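Local atomic coordinates of Tv2483 (Treponema vincentii, PDB entry 6DET), a protein that binds L-arginine with high selectivity and probably serves as the solute-binding lipoprotein of an amino-acid ABC transporter. Residues A[249-252]-A[258-261]. Residues are numbered along the deposited sequence; the frame is centred on the assembly and turned at random.
Sequences NFSR and NLSI
The hydroxyl of S251 bonds the helix directly to the loop that follows it: L259 N donates to S251 OG over 2.8 Å, and an N-H...O angle of 171° marks the bond as nearly straight. It is the one hydrogen bond between residues 249-252 and 258-261. S251 OG reaches it because it stands anti to its own backbone nitrogen (chi1 179°), on a CB that already points toward the loop; the same oxygen is also hydrogen-bonded to S257 O. Two backbone partners, one just before N258 and one just after it, therefore hold this buried hydroxyl. The two segments come close here, with CA of S251 and CA of N258 5.1 Å apart.

N258, which has the most surface buried by the contact, fits between S251 and R252. Its CB lies over one face of the R252 guanidinium, 3.7 Å above the plane and displaced toward the rim, with R252 NH2 the nearest atom at 3.8 Å. Guanidinium and amide planes are turned 59° apart, so the two groups do not stack. The N258 amide instead folds along its own chain, where OD1 accepts from S260 N at 3.0 Å, from above the carbonyl plane, closing an Asx turn. Within the helix, R252 NH1 donates to N249 OD1 over 2.9 Å in a bent bond, and it also makes a salt bridge with E245 OE1, just before the helix, two anchors that would steady the guanidinium against N258 CB.

This surface contact ties helix 246-255 to the loop that follows it, in the C-terminal part of a family 3 solute-binding protein. S260 OG bonds to N242 of helix 228-243, Y61 of helix 61-73 touches both S251 and S260, L259 touches L120 and I261 touches Q121 of strand 120-129, and I261 is backbone hydrogen-bonded to Y119 just before that strand.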
ATOM      1  N   ASN A 249      -1.294  -8.411  16.966  1.00 33.93           N
ATOM      2  CA  ASN A 249      -2.565  -8.023  17.543  1.00 34.43           C
ATOM      3  C   ASN A 249      -3.169  -6.822  16.828  1.00 32.88           C
ATOM      4  O   ASN A 249      -4.393  -6.754  16.695  1.00 38.75           O
ATOM      5  CB  ASN A 249      -2.405  -7.766  19.037  1.00 38.52           C
ATOM      6  CG  ASN A 249      -2.371  -9.059  19.828  1.00 39.86           C
ATOM      7  OD1 ASN A 249      -2.800 -10.106  19.334  1.00 39.84           O
ATOM      8  ND2 ASN A 249      -1.848  -9.002  21.042  1.00 39.46           N
ATOM      9  N   PHE A 250      -2.348  -5.891  16.332  1.00 36.85           N
ATOM     10  CA  PHE A 250      -2.876  -4.872  15.420  1.00 37.22           C
ATOM     11  C   PHE A 250      -3.500  -5.534  14.198  1.00 28.74           C
ATOM     12  O   PHE A 250      -4.538  -5.094  13.697  1.00 32.89           O
ATOM     13  CB  PHE A 250      -1.783  -3.903  14.937  1.00 39.04           C
ATOM     14  CG  PHE A 250      -1.243  -2.914  15.984  1.00 34.63           C
ATOM     15  CD1 PHE A 250      -2.009  -2.457  17.051  1.00 37.89           C
ATOM     16  CD2 PHE A 250       0.052  -2.412  15.840  1.00 32.04           C
ATOM     17  CE1 PHE A 250      -1.486  -1.534  17.965  1.00 39.35           C
ATOM     18  CE2 PHE A 250       0.566  -1.512  16.749  1.00 33.00           C
ATOM     19  CZ  PHE A 250      -0.203  -1.076  17.810  1.00 36.64           C
ATOM     20  N   SER A 251      -2.838  -6.555  13.656  1.00 30.53           N
ATOM     21  CA  SER A 251      -3.381  -7.237  12.486  1.00 33.77           C
ATOM     22  C   SER A 251      -4.722  -7.895  12.800  1.00 32.92           C
ATOM     23  O   SER A 251      -5.657  -7.852  11.985  1.00 34.82           O
ATOM     24  CB  SER A 251      -2.377  -8.276  11.992  1.00 30.71           C
ATOM     25  OG  SER A 251      -2.880  -8.980  10.867  1.00 30.19           O
ATOM     26  N   ARG A 252      -4.830  -8.532  13.969  1.00 31.39           N
ATOM     27  CA  ARG A 252      -6.089  -9.171  14.351  1.00 37.36           C
ATOM     28  C   ARG A 252      -7.187  -8.124  14.497  1.00 41.42           C
ATOM     29  O   ARG A 252      -8.325  -8.344  14.077  1.00 38.16           O
ATOM     30  CB  ARG A 252      -5.904  -9.969  15.649  1.00 39.42           C
ATOM     31  CG  ARG A 252      -4.907 -11.129  15.516  1.00 40.09           C
ATOM     32  CD  ARG A 252      -4.860 -12.031  16.749  1.00 38.18           C
ATOM     33  NE  ARG A 252      -4.007 -13.182  16.499  1.00 35.44           N
ATOM     34  CZ  ARG A 252      -2.739 -13.291  16.902  1.00 38.65           C
ATOM     35  NH1 ARG A 252      -2.166 -12.316  17.600  1.00 36.70           N
ATOM     36  NH2 ARG A 252      -2.037 -14.382  16.613  1.00 35.63           N
ATOM     37  N   ASN A 258      -3.906 -12.736  12.102  1.00 30.81           N
ATOM     38  CA  ASN A 258      -2.531 -12.237  12.084  1.00 26.99           C
ATOM     39  C   ASN A 258      -1.944 -12.465  10.702  1.00 31.09           C
ATOM     40  O   ASN A 258      -1.579 -13.600  10.345  1.00 31.43           O
ATOM     41  CB  ASN A 258      -1.683 -12.932  13.145  1.00 30.38           C
ATOM     42  CG  ASN A 258      -0.240 -12.547  13.051  1.00 31.41           C
ATOM     43  OD1 ASN A 258       0.107 -11.522  12.447  1.00 28.92           O
ATOM     44  ND2 ASN A 258       0.617 -13.361  13.643  1.00 31.41           N
ATOM     45  N   LEU A 259      -1.799 -11.372   9.947  1.00 27.54           N
ATOM     46  CA  LEU A 259      -1.232 -11.398   8.606  1.00 24.47           C
ATOM     47  C   LEU A 259       0.218 -10.916   8.573  1.00 23.78           C
ATOM     48  O   LEU A 259       0.795 -10.800   7.487  1.00 28.71           O
ATOM     49  CB  LEU A 259      -2.068 -10.540   7.648  1.00 28.78           C
ATOM     50  CG  LEU A 259      -3.532 -10.898   7.492  1.00 29.87           C
ATOM     51  CD1 LEU A 259      -4.192  -9.982   6.465  1.00 30.24           C
ATOM     52  CD2 LEU A 259      -3.699 -12.370   7.081  1.00 33.21           C
ATOM     53  N   SER A 260       0.816 -10.622   9.721  1.00 29.69           N
ATOM     54  CA  SER A 260       2.136  -9.995   9.723  1.00 29.67           C
ATOM     55  C   SER A 260       3.184 -11.005   9.263  1.00 27.70           C
ATOM     56  O   SER A 260       3.214 -12.139   9.758  1.00 25.99           O
ATOM     57  CB  SER A 260       2.485  -9.490  11.123  1.00 32.39           C
ATOM     58  OG  SER A 260       3.784  -8.940  11.128  1.00 30.44           O
ATOM     59  N   ILE A 261       4.050 -10.604   8.331  1.00 28.16           N
ATOM     60  CA  ILE A 261       5.129 -11.482   7.881  1.00 23.67           C
ATOM     61  C   ILE A 261       6.498 -10.931   8.253  1.00 24.84           C
ATOM     62  O   ILE A 261       7.491 -11.252   7.592  1.00 26.56           O
ATOM     63  CB  ILE A 261       5.049 -11.766   6.380  1.00 26.60           C
ATOM     64  CG1 ILE A 261       5.129 -10.491   5.565  1.00 30.18           C
ATOM     65  CG2 ILE A 261       3.752 -12.547   6.078  1.00 25.74           C
ATOM     66  CD1 ILE A 261       5.501 -10.741   4.145  1.00 28.30           C
TER